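Local structure of TfuA domain-containing protein (6XP8) at residues I5-S10 and G45-I50; V28-L33 and R54-H59; K71-A76 and V92-V97; S108-A113 and V126-I131. The protein takes part in peptide backbone thioamidation, probably acting together with a YcaO enzyme as other TfuA proteins do. All coordinates share one frame; numbering follows the deposited sequence.

Contact 1: residues I5-S10 and G45-I50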
loop_
_atom_site.group_PDB
_atom_site.type_symbol
_atom_site.label_atom_id
_atom_site.label_comp_id
_atom_site.label_asym_id
_atom_site.label_seq_id
_atom_site.Cartn_x
_atom_site.Cartn_y
_atom_site.Cartn_z
ATOM N N ILE A 5 14.595 2.567 -3.567
ATOM C CA ILE A 5 13.220 2.153 -3.227
ATOM C C ILE A 5 12.669 2.990 -2.082
ATOM O O ILE A 5 13.282 3.083 -1.018
ATOM C CB ILE A 5 13.132 0.650 -2.832
ATOM C CG1 ILE A 5 13.827 -0.263 -3.853
ATOM C CG2 ILE A 5 11.689 0.221 -2.561
ATOM C CD1 ILE A 5 13.169 -0.324 -5.210
ATOM N N PHE A 6 11.501 3.585 -2.305
ATOM C CA PHE A 6 10.827 4.371 -1.278
ATOM C C PHE A 6 9.765 3.508 -0.615
ATOM O O PHE A 6 8.739 3.200 -1.229
ATOM C CB PHE A 6 10.227 5.641 -1.885
ATOM C CG PHE A 6 11.249 6.537 -2.532
ATOM C CD1 PHE A 6 11.910 7.510 -1.782
ATOM C CD2 PHE A 6 11.564 6.401 -3.885
ATOM C CE1 PHE A 6 12.864 8.335 -2.371
ATOM C CE2 PHE A 6 12.526 7.215 -4.476
ATOM C CZ PHE A 6 13.171 8.190 -3.718
ATOM N N THR A 7 10.035 3.101 0.628
ATOM C CA THR A 7 9.146 2.206 1.386
ATOM C C THR A 7 9.351 2.376 2.907
ATOM O O THR A 7 9.958 3.363 3.340
ATOM C CB THR A 7 9.208 0.727 0.876
ATOM O OG1 THR A 7 8.078 -0.009 1.364
ATOM C CG2 THR A 7 10.507 0.010 1.253
ATOM N N GLY A 8 8.830 1.444 3.703
ATOM C CA GLY A 8 8.895 1.538 5.158
ATOM C C GLY A 8 7.572 1.220 5.817
ATOM O O GLY A 8 7.554 0.668 6.922
ATOM N N ASN A 9 6.474 1.572 5.139
ATOM C CA ASN A 9 5.112 1.348 5.639
ATOM C C ASN A 9 4.580 -0.034 5.244
ATOM O O ASN A 9 4.263 -0.846 6.108
ATOM C CB ASN A 9 4.140 2.436 5.140
ATOM C CG ASN A 9 4.610 3.857 5.433
ATOM O OD1 ASN A 9 5.385 4.118 6.368
ATOM N ND2 ASN A 9 4.119 4.791 4.641
ATOM N N SER A 10 4.503 -0.297 3.940
ATOM C CA SER A 10 3.918 -1.543 3.415
ATOM C C SER A 10 4.825 -2.746 3.677
ATOM O O SER A 10 4.355 -3.881 3.834
ATOM C CB SER A 10 3.636 -1.400 1.920
ATOM O OG SER A 10 2.710 -0.352 1.693
ATOM N N GLY A 45 11.919 2.406 -7.441
ATOM C CA GLY A 45 10.709 1.736 -6.973
ATOM C C GLY A 45 9.961 2.649 -6.022
ATOM O O GLY A 45 10.502 3.058 -4.991
ATOM N N ILE A 46 8.730 2.996 -6.386
ATOM C CA ILE A 46 7.861 3.760 -5.492
ATOM C C ILE A 46 6.863 2.776 -4.898
ATOM O O ILE A 46 6.040 2.215 -5.620
ATOM C CB ILE A 46 7.126 4.930 -6.200
ATOM C CG1 ILE A 46 8.129 5.903 -6.858
ATOM C CG2 ILE A 46 6.228 5.658 -5.202
ATOM C CD1 ILE A 46 7.492 6.933 -7.777
ATOM N N ILE A 47 6.970 2.546 -3.589
ATOM C CA ILE A 47 5.978 1.754 -2.855
ATOM C C ILE A 47 5.128 2.731 -2.036
ATOM O O ILE A 47 3.966 2.983 -2.369
ATOM C CB ILE A 47 6.616 0.627 -1.993
ATOM C CG1 ILE A 47 7.420 -0.339 -2.891
ATOM C CG2 ILE A 47 5.542 -0.120 -1.196
ATOM C CD1 ILE A 47 8.234 -1.408 -2.176
ATOM N N ASP A 48 5.743 3.314 -1.008
ATOM C CA ASP A 48 5.063 4.209 -0.078
ATOM C C ASP A 48 5.431 5.659 -0.332
ATOM O O ASP A 48 6.537 5.962 -0.793
ATOM C CB ASP A 48 5.385 3.813 1.367
ATOM C CG ASP A 48 4.984 2.381 1.678
ATOM O OD1 ASP A 48 3.844 2.004 1.342
ATOM O OD2 ASP A 48 5.811 1.635 2.252
ATOM N N GLY A 49 4.480 6.539 -0.037
ATOM C CA GLY A 49 4.671 7.972 -0.167
ATOM C C GLY A 49 3.645 8.733 0.637
ATOM O O GLY A 49 2.550 8.220 0.926
ATOM N N ILE A 50 4.002 9.961 1.003
ATOM C CA ILE A 50 3.087 10.853 1.720
ATOM C C ILE A 50 1.952 11.258 0.773
ATOM O O ILE A 50 2.201 11.564 -0.398
ATOM C CB ILE A 50 3.846 12.068 2.327
ATOM C CG1 ILE A 50 4.538 11.672 3.638
ATOM C CG2 ILE A 50 2.908 13.224 2.653
ATOM C CD1 ILE A 50 5.822 10.892 3.482
#

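Contact 2: residues V28-L33 and R54-H59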
loop_
_atom_site.group_PDB
_atom_site.type_symbol
_atom_site.label_atom_id
_atom_site.label_comp_id
_atom_site.label_asym_id
_atom_site.label_seq_id
_atom_site.Cartn_x
_atom_site.Cartn_y
_atom_site.Cartn_z
ATOM N N VAL A 28 8.182 8.295 -0.054
ATOM C CA VAL A 28 8.583 9.382 -0.957
ATOM C C VAL A 28 7.783 10.671 -0.714
ATOM O O VAL A 28 6.585 10.621 -0.415
ATOM C CB VAL A 28 8.569 8.934 -2.447
ATOM C CG1 VAL A 28 7.153 8.681 -2.967
ATOM C CG2 VAL A 28 9.343 9.906 -3.341
ATOM N N ARG A 29 8.485 11.800 -0.806
ATOM C CA ARG A 29 7.890 13.134 -0.727
ATOM C C ARG A 29 8.259 13.939 -1.965
ATOM O O ARG A 29 9.160 13.558 -2.714
ATOM C CB ARG A 29 8.360 13.885 0.525
ATOM C CG ARG A 29 8.105 13.166 1.838
ATOM C CD ARG A 29 8.217 14.111 3.024
ATOM N NE ARG A 29 9.578 14.606 3.247
ATOM C CZ ARG A 29 10.519 13.979 3.955
ATOM N NH1 ARG A 29 10.283 12.799 4.518
ATOM N NH2 ARG A 29 11.712 14.537 4.093
ATOM N N ARG A 30 7.575 15.069 -2.145
ATOM C CA ARG A 30 7.794 15.981 -3.270
ATOM C C ARG A 30 9.265 16.406 -3.407
ATOM O O ARG A 30 9.937 16.741 -2.426
ATOM C CB ARG A 30 6.854 17.192 -3.153
ATOM C CG ARG A 30 6.836 18.125 -4.361
ATOM C CD ARG A 30 5.892 19.302 -4.157
ATOM N NE ARG A 30 4.696 19.195 -4.989
ATOM C CZ ARG A 30 3.581 18.547 -4.651
ATOM N NH1 ARG A 30 3.481 17.930 -3.486
ATOM N NH2 ARG A 30 2.558 18.516 -5.494
ATOM N N PHE A 31 9.745 16.337 -4.647
ATOM C CA PHE A 31 11.120 16.672 -5.050
ATOM C C PHE A 31 12.243 15.888 -4.371
ATOM O O PHE A 31 13.321 16.416 -4.089
ATOM C CB PHE A 31 11.341 18.196 -5.088
ATOM C CG PHE A 31 10.593 18.871 -6.203
ATOM C CD1 PHE A 31 10.789 18.474 -7.536
ATOM C CD2 PHE A 31 9.675 19.886 -5.935
ATOM C CE1 PHE A 31 10.090 19.083 -8.570
ATOM C CE2 PHE A 31 8.982 20.506 -6.967
ATOM C CZ PHE A 31 9.187 20.101 -8.285
ATOM N N GLN A 32 11.978 14.603 -4.145
ATOM C CA GLN A 32 12.998 13.674 -3.687
ATOM C C GLN A 32 13.577 12.820 -4.817
ATOM O O GLN A 32 14.744 12.420 -4.745
ATOM C CB GLN A 32 12.469 12.784 -2.562
ATOM C CG GLN A 32 12.224 13.537 -1.266
ATOM C CD GLN A 32 11.866 12.627 -0.109
ATOM O OE1 GLN A 32 11.228 11.588 -0.285
ATOM N NE2 GLN A 32 12.279 13.019 1.085
ATOM N N LEU A 33 12.770 12.556 -5.850
ATOM C CA LEU A 33 13.184 11.689 -6.965
ATOM C C LEU A 33 14.367 12.231 -7.760
ATOM O O LEU A 33 15.274 11.471 -8.103
ATOM C CB LEU A 33 12.024 11.407 -7.931
ATOM C CG LEU A 33 10.784 10.596 -7.534
ATOM C CD1 LEU A 33 10.032 10.213 -8.795
ATOM C CD2 LEU A 33 11.108 9.342 -6.734
ATOM N N ARG A 54 0.638 19.014 -0.316
ATOM C CA ARG A 54 1.858 19.832 -0.278
ATOM C C ARG A 54 3.121 18.997 -0.482
ATOM O O ARG A 54 4.092 19.467 -1.087
ATOM C CB ARG A 54 1.943 20.631 1.037
ATOM C CG ARG A 54 3.134 21.584 1.156
ATOM C CD ARG A 54 2.998 22.774 0.210
ATOM N NE ARG A 54 4.212 23.587 0.112
ATOM C CZ ARG A 54 5.226 23.363 -0.727
ATOM N NH1 ARG A 54 5.218 22.315 -1.549
ATOM N NH2 ARG A 54 6.269 24.188 -0.735
ATOM N N ALA A 55 3.075 17.750 -0.015
ATOM C CA ALA A 55 4.253 16.904 0.078
ATOM C C ALA A 55 4.227 15.663 -0.823
ATOM O O ALA A 55 5.204 14.928 -0.865
ATOM C CB ALA A 55 4.474 16.504 1.535
ATOM N N ALA A 56 3.128 15.428 -1.543
ATOM C CA ALA A 56 3.005 14.220 -2.374
ATOM C C ALA A 56 3.895 14.274 -3.609
ATOM O O ALA A 56 4.068 15.342 -4.207
ATOM C CB ALA A 56 1.553 13.978 -2.769
ATOM N N VAL A 57 4.450 13.118 -3.986
ATOM C CA VAL A 57 5.251 13.000 -5.213
ATOM C C VAL A 57 4.395 13.393 -6.427
ATOM O O VAL A 57 3.267 12.930 -6.565
ATOM C CB VAL A 57 5.900 11.587 -5.358
ATOM C CG1 VAL A 57 4.864 10.470 -5.481
ATOM C CG2 VAL A 57 6.892 11.553 -6.517
ATOM N N GLY A 58 4.927 14.271 -7.276
ATOM C CA GLY A 58 4.152 14.824 -8.390
ATOM C C GLY A 58 4.360 14.069 -9.688
ATOM O O GLY A 58 5.399 13.421 -9.872
ATOM N N HIS A 59 3.366 14.151 -10.580
ATOM C CA HIS A 59 3.468 13.567 -11.927
ATOM C C HIS A 59 4.691 14.090 -12.678
ATOM O O HIS A 59 5.398 13.314 -13.323
ATOM C CB HIS A 59 2.204 13.821 -12.766
ATOM C CG HIS A 59 0.976 13.120 -12.264
ATOM N ND1 HIS A 59 -0.261 13.298 -12.847
ATOM C CD2 HIS A 59 0.788 12.253 -11.239
ATOM C CE1 HIS A 59 -1.156 12.568 -12.205
ATOM N NE2 HIS A 59 -0.547 11.927 -11.224
HETATM O O HOH W 1 4.251 10.922 -2.017
#

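Contact 3: residues K71-A76 and V92-V97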
loop_
_atom_site.group_PDB
_atom_site.type_symbol
_atom_site.label_atom_id
_atom_site.label_comp_id
_atom_site.label_asym_id
_atom_site.label_seq_id
_atom_site.Cartn_x
_atom_site.Cartn_y
_atom_site.Cartn_z
ATOM N N LYS A 71 13.933 3.875 -15.122
ATOM C CA LYS A 71 12.740 3.041 -15.062
ATOM C C LYS A 71 12.053 3.301 -13.725
ATOM O O LYS A 71 12.717 3.390 -12.696
ATOM C CB LYS A 71 13.095 1.560 -15.224
ATOM C CG LYS A 71 13.936 1.273 -16.462
ATOM C CD LYS A 71 13.779 -0.160 -16.945
ATOM C CE LYS A 71 14.399 -0.351 -18.327
ATOM N NZ LYS A 71 13.727 0.452 -19.388
ATOM N N VAL A 72 10.735 3.472 -13.757
ATOM C CA VAL A 72 9.962 3.736 -12.536
ATOM C C VAL A 72 8.896 2.653 -12.385
ATOM O O VAL A 72 8.055 2.472 -13.270
ATOM C CB VAL A 72 9.335 5.160 -12.510
ATOM C CG1 VAL A 72 8.643 5.428 -11.172
ATOM C CG2 VAL A 72 10.395 6.234 -12.754
ATOM N N VAL A 73 8.956 1.948 -11.255
ATOM C CA VAL A 73 8.009 0.890 -10.899
ATOM C C VAL A 73 7.213 1.382 -9.701
ATOM O O VAL A 73 7.779 1.962 -8.779
ATOM C CB VAL A 73 8.728 -0.435 -10.527
ATOM C CG1 VAL A 73 7.728 -1.554 -10.214
ATOM C CG2 VAL A 73 9.658 -0.871 -11.641
ATOM N N GLY A 74 5.899 1.160 -9.740
ATOM C CA GLY A 74 5.033 1.460 -8.605
ATOM C C GLY A 74 4.073 0.344 -8.267
ATOM O O GLY A 74 3.613 -0.379 -9.149
ATOM N N GLY A 75 3.782 0.207 -6.975
ATOM C CA GLY A 75 2.738 -0.686 -6.489
ATOM C C GLY A 75 2.457 -0.503 -5.010
ATOM O O GLY A 75 3.119 0.303 -4.327
ATOM N N ALA A 76 1.474 -1.268 -4.529
ATOM C CA ALA A 76 1.062 -1.365 -3.108
ATOM C C ALA A 76 0.303 -0.158 -2.542
ATOM O O ALA A 76 -0.808 -0.307 -2.019
ATOM C CB ALA A 76 2.231 -1.755 -2.199
ATOM N N VAL A 92 5.706 1.566 -14.697
ATOM C CA VAL A 92 5.317 0.167 -14.589
ATOM C C VAL A 92 4.536 0.006 -13.291
ATOM O O VAL A 92 5.042 0.340 -12.222
ATOM C CB VAL A 92 6.558 -0.765 -14.561
ATOM C CG1 VAL A 92 6.146 -2.229 -14.433
ATOM C CG2 VAL A 92 7.434 -0.560 -15.797
ATOM N N GLY A 93 3.303 -0.488 -13.398
ATOM C CA GLY A 93 2.513 -0.866 -12.225
ATOM C C GLY A 93 2.543 -2.363 -11.993
ATOM O O GLY A 93 2.492 -3.140 -12.952
ATOM N N VAL A 94 2.635 -2.769 -10.726
ATOM C CA VAL A 94 2.595 -4.196 -10.357
ATOM C C VAL A 94 1.746 -4.401 -9.106
ATOM O O VAL A 94 1.679 -3.521 -8.243
ATOM C CB VAL A 94 4.003 -4.843 -10.155
ATOM C CG1 VAL A 94 4.828 -4.823 -11.433
ATOM C CG2 VAL A 94 4.777 -4.183 -9.026
ATOM N N GLY A 95 1.102 -5.562 -9.027
ATOM C CA GLY A 95 0.335 -5.950 -7.851
ATOM C C GLY A 95 -1.151 -5.678 -7.966
ATOM O O GLY A 95 -1.600 -4.989 -8.887
ATOM N N LYS A 96 -1.905 -6.202 -7.002
ATOM C CA LYS A 96 -3.374 -6.143 -7.017
ATOM C C LYS A 96 -3.939 -4.732 -6.817
ATOM O O LYS A 96 -4.925 -4.357 -7.468
ATOM C CB LYS A 96 -3.971 -7.113 -5.983
ATOM C CG LYS A 96 -3.590 -8.584 -6.175
ATOM C CD LYS A 96 -4.292 -9.260 -7.348
ATOM C CE LYS A 96 -4.122 -10.773 -7.295
ATOM N NZ LYS A 96 -4.486 -11.448 -8.577
ATOM N N VAL A 97 -3.316 -3.952 -5.931
ATOM C CA VAL A 97 -3.779 -2.585 -5.648
ATOM C C VAL A 97 -3.700 -1.742 -6.927
ATOM O O VAL A 97 -4.651 -1.032 -7.260
ATOM C CB VAL A 97 -3.033 -1.929 -4.451
ATOM C CG1 VAL A 97 -3.559 -0.528 -4.181
ATOM C CG2 VAL A 97 -3.192 -2.766 -3.188
HETATM O O HOH W 2 -0.149 -2.798 -6.391
#

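Contact 4: residues S108-A113 and V126-I131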
loop_
_atom_site.group_PDB
_atom_site.type_symbol
_atom_site.label_atom_id
_atom_site.label_comp_id
_atom_site.label_asym_id
_atom_site.label_seq_id
_atom_site.Cartn_x
_atom_site.Cartn_y
_atom_site.Cartn_z
ATOM N N SER A 108 -9.366 6.665 -5.258
ATOM C CA SER A 108 -8.845 7.596 -4.234
ATOM C C SER A 108 -7.777 6.988 -3.326
ATOM O O SER A 108 -7.723 5.763 -3.128
ATOM C CB SER A 108 -9.956 8.254 -3.395
ATOM O OG SER A 108 -10.273 7.466 -2.255
ATOM N N ASP A 109 -6.947 7.869 -2.770
ATOM C CA ASP A 109 -5.871 7.487 -1.861
ATOM C C ASP A 109 -6.383 6.968 -0.513
ATOM O O ASP A 109 -5.625 6.351 0.225
ATOM C CB ASP A 109 -4.837 8.621 -1.681
ATOM C CG ASP A 109 -5.448 9.942 -1.190
ATOM O OD1 ASP A 109 -6.539 9.952 -0.586
ATOM O OD2 ASP A 109 -4.802 10.988 -1.398
ATOM N N ASP A 110 -7.667 7.200 -0.218
ATOM C CA ASP A 110 -8.274 6.674 1.016
ATOM C C ASP A 110 -8.180 5.144 1.121
ATOM O O ASP A 110 -8.189 4.589 2.226
ATOM C CB ASP A 110 -9.727 7.126 1.172
ATOM C CG ASP A 110 -10.306 6.749 2.533
ATOM O OD1 ASP A 110 -9.773 7.221 3.556
ATOM O OD2 ASP A 110 -11.278 5.970 2.567
ATOM N N GLU A 111 -8.077 4.474 -0.026
ATOM C CA GLU A 111 -7.969 3.013 -0.074
ATOM C C GLU A 111 -6.675 2.477 0.542
ATOM O O GLU A 111 -6.643 1.350 1.050
ATOM C CB GLU A 111 -8.116 2.506 -1.516
ATOM C CG GLU A 111 -9.519 2.678 -2.094
ATOM C CD GLU A 111 -10.568 1.793 -1.432
ATOM O OE1 GLU A 111 -10.227 0.678 -0.959
ATOM O OE2 GLU A 111 -11.752 2.209 -1.405
ATOM N N VAL A 112 -5.624 3.296 0.503
ATOM C CA VAL A 112 -4.282 2.866 0.925
ATOM C C VAL A 112 -3.666 3.664 2.083
ATOM O O VAL A 112 -2.680 3.219 2.672
ATOM C CB VAL A 112 -3.292 2.813 -0.266
ATOM C CG1 VAL A 112 -3.577 1.608 -1.149
ATOM C CG2 VAL A 112 -3.327 4.097 -1.089
ATOM N N ALA A 113 -4.230 4.832 2.405
ATOM C CA ALA A 113 -3.691 5.693 3.472
ATOM C C ALA A 113 -3.601 4.967 4.824
ATOM O O ALA A 113 -4.535 4.256 5.217
ATOM C CB ALA A 113 -4.527 6.955 3.614
ATOM N N VAL A 126 -4.633 0.310 9.850
ATOM C CA VAL A 126 -4.775 -0.717 8.819
ATOM C C VAL A 126 -5.332 -0.074 7.539
ATOM O O VAL A 126 -6.344 0.637 7.603
ATOM C CB VAL A 126 -5.711 -1.862 9.286
ATOM C CG1 VAL A 126 -5.818 -2.949 8.228
ATOM C CG2 VAL A 126 -5.220 -2.460 10.594
ATOM N N PRO A 127 -4.685 -0.326 6.378
ATOM C CA PRO A 127 -5.207 0.220 5.125
ATOM C C PRO A 127 -6.517 -0.449 4.733
ATOM O O PRO A 127 -6.705 -1.647 4.986
ATOM C CB PRO A 127 -4.113 -0.114 4.112
ATOM C CG PRO A 127 -3.465 -1.338 4.659
ATOM C CD PRO A 127 -3.530 -1.222 6.148
ATOM N N LEU A 128 -7.410 0.334 4.137
ATOM C CA LEU A 128 -8.702 -0.156 3.680
ATOM C C LEU A 128 -8.604 -1.358 2.735
ATOM O O LEU A 128 -9.414 -2.274 2.846
ATOM C CB LEU A 128 -9.522 0.977 3.048
ATOM C CG LEU A 128 -10.992 0.744 2.673
ATOM C CD1 LEU A 128 -11.816 0.203 3.839
ATOM C CD2 LEU A 128 -11.577 2.054 2.175
ATOM N N VAL A 129 -7.616 -1.362 1.827
ATOM C CA VAL A 129 -7.394 -2.524 0.940
ATOM C C VAL A 129 -7.165 -3.846 1.686
ATOM O O VAL A 129 -7.708 -4.873 1.276
ATOM C CB VAL A 129 -6.302 -2.305 -0.148
ATOM C CG1 VAL A 129 -6.785 -1.307 -1.196
ATOM C CG2 VAL A 129 -4.969 -1.889 0.455
ATOM N N ASN A 130 -6.381 -3.800 2.771
ATOM C CA ASN A 130 -6.165 -4.957 3.659
ATOM C C ASN A 130 -7.466 -5.369 4.358
ATOM O O ASN A 130 -7.734 -6.562 4.499
ATOM C CB ASN A 130 -5.081 -4.672 4.715
ATOM C CG ASN A 130 -3.652 -4.785 4.176
ATOM O OD1 ASN A 130 -3.407 -4.783 2.969
ATOM N ND2 ASN A 130 -2.693 -4.834 5.094
ATOM N N ILE A 131 -8.264 -4.383 4.785
ATOM C CA ILE A 131 -9.568 -4.638 5.428
ATOM C C ILE A 131 -10.511 -5.342 4.444
ATOM O O ILE A 131 -11.145 -6.344 4.796
ATOM C CB ILE A 131 -10.199 -3.345 6.024
ATOM C CG1 ILE A 131 -9.350 -2.823 7.192
ATOM C CG2 ILE A 131 -11.640 -3.577 6.482
ATOM C CD1 ILE A 131 -9.580 -1.362 7.549
HETATM O O HOH W 3 -6.902 3.214 4.149
HETATM O O HOH W 4 -5.530 3.239 7.561
#

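Contact 1: residues I5-S10 and G45-I50
Two neighbouring strands of a five-stranded parallel sheet, 3-6 and 43-46, run side by side here and then open into the loops at their C-terminal ends, where Asp48 of one reaches the loop of the other. In the strand pairing Phe6 N donates to Gly45 O at 2.9 Å, nearly straight at 169°. Beyond it Phe6 O takes two donors, Ile47 N in the carbonyl plane and Asp48 N tilted out of it, both at 3.0 Å; with both amides on one oxygen, the chain leaves the strand with Asp48 directed at the loop 7-10. Gly45 matters for what it lacks: Ile5 CD1 lies 3.7 Å from Gly45 CA, where a CB would collide with it. Ile5 CG2 also touches Ile47 CD1, and helix 198-215 covers both isoleucines.

The carboxylate of Asp48 is gripped from several directions. OD1 receives Ser10 OG at 2.6 Å on its syn lone pair. OD2 accepts Ser10 N at 2.9 Å, on the syn side but tilted out of the carboxylate plane. Thr7 OG1 comes to OD2 out of that plane on one side and Asn9 N out of it on the other. Thr7 can do so because its OG1 is anti to the backbone N (chi1 -164°), which sets the hydroxyl beside Ile47 CG2. Gly8, at phi 134°, makes the bend that turns the following amides toward the acid. Four donor groups from Thr7, Asn9 and Ser10 fix the rotation of this buried carboxylate and tie the loop after strand 3-6 to the loop after strand 43-46.

Contact 2: residues V28-L33 and R54-H59
Val57 and the backbone of Arg30 carry the close-packed side of this meeting of two loops. The side chains of Val57 and Val28 cross at about a right angle, CG1 to CG1 at 3.8 Å, and the other methyl of Val57, CG2, rests against Leu33 CD1; Phe6 backs Val28 and Leu33, and Met78 touches Val57. Nearby, Arg30 N donates to Ala55 O at 2.7 Å from above the carbonyl plane, and a water joins Val28 O to Val57 N.

Toward solvent the fit is looser. The Arg30 chain leaves with CG anti to the backbone N (chi1 -172°) and bends at chi3, which lays one guanidinium face over Ala56 O. NH1 is 2.9 Å from Arg54 O and makes a weak bond to Asp53 O. The Arg54 guanidinium presents its edge to Arg30 CD at 4.0 Å, the two planes 70° apart. A leucine in place of Arg30 would probably leave the carbonyls of Asp53 and Ala56 without the positive group that now sits against them.

Arg29 to Gln32 form a type II turn, and Gly58 holds the N-cap position of helix 59-67: two loops from the C-terminal ends of parallel strands, packed together where each leads into its helix, as in parallel alpha/beta folds with the flavodoxin-like strand order 2-1-3-4-5.

Contact 3: residues K71-A76 and V92-V97
Val73 and Val94 cross obliquely on one face of the sheet, CG1 of the first 4.1 Å from CG2 of the second. Val73 brings CG1 there by setting it anti to the backbone N (chi1 -178°), whereas Val94 turns CG2 into the position between its N and carbonyl carbon. Val92 stands on the same face, its CB 4.3 Å from Val73 CG2, and helix 198-215 closes over Val73 and Val94 with Leu213, Val206 and Thr209. Val72 faces the other way, onto Ala65 and Leu66 of helix 59-67.

Beneath these valines the backbones are joined in parallel register. Val92 N donates to Val72 O, Gly74 N to Val92 O at 2.8 Å, and Val94 N to Gly74 O at 3.0 Å. Gly75 cannot readily be anything larger, since a CB there would strike Val94 O. Past it the strands part, and a water fills in for the direct bond, accepting from Ala76 N and donating to Val94 O at 2.7 Å.

Val97, in the first turn of helix 96-102, points back across this opening and lays both methyls against Ala76 O, CG1 at 3.5 Å; that buried oxygen finds no hydrogen-bonding partner in the model. Gly95 holds the N-cap position, and the carboxylate of Asp202 accepts the amides of Lys96 and Val97. The parallel pairing of strands 71-74 and 92-93, joined through helix 78-86, is a beta-alpha-beta crossover, with 92-93 at the edge of the sheet.

Contact 4: residues S108-A113 and V126-I131
Asp110 and Glu111, in a single 3-10 turn, meet the first turn of helix 128-140 at Leu128 and Val129. The turn starts from Ser108, and Asp109 O holds it closed by accepting both Val112 N and Ala113 N.

Asp110 comes next. Its carboxylate skirts the leucine, OD2 lying 3.9 Å from Leu128 CD2, while its charge is met by a salt bridge to Arg164. Glu111 makes the broadest contact. Bent at chi2 (-68°), its chain folds the carboxylate over the leucine, so that OE2 is 3.6 Å from Leu128 CD2 and OE1 about as near to CG; OE1 also forms a salt bridge with Arg132, one turn further along the helix. Replacing Glu111 with an alanine would probably leave Arg132 without this acidic mate and uncover one side of Leu128. The main chain of Glu111 adds the direct bond of the contact, its O accepting Val129 N at 3.0 Å in the carbonyl plane, which satisfies an amide of the first helical turn.

Val112 turns its CB away from the helix, yet CG1 still reaches Val129 CG2 at 4.1 Å, with Val97 also touching both residues; Lys199 NZ donates to Val112 O. At Ala113 a water makes the link: it donates to Asp110 O at 2.7 Å and to Ala113 O at 2.8 Å while accepting Leu128 N at 2.9 Å.

Contacts 1 and 3 are sections of one parallel sheet, their centres 11 Å apart, joined where Ile46 N meets Val73 O at 2.8 Å and where Ile47 CG2 packs on Ala76 CB. Contact 2 adjoins contact 1 on another side: Asp48 O and Ile50 N probably bond Val28 N and Val28 O, so the loop carrying the Asp48 carboxylate is held by both contacts. Contact 4 continues from contact 3 through apolar packing, Val97 CG1 lying 3.7 Å from Val112 CG1, and so connects the sheet domain to the helices that follow. Contacts 2 and 4 stay apart, with centres about 20 Å from each other.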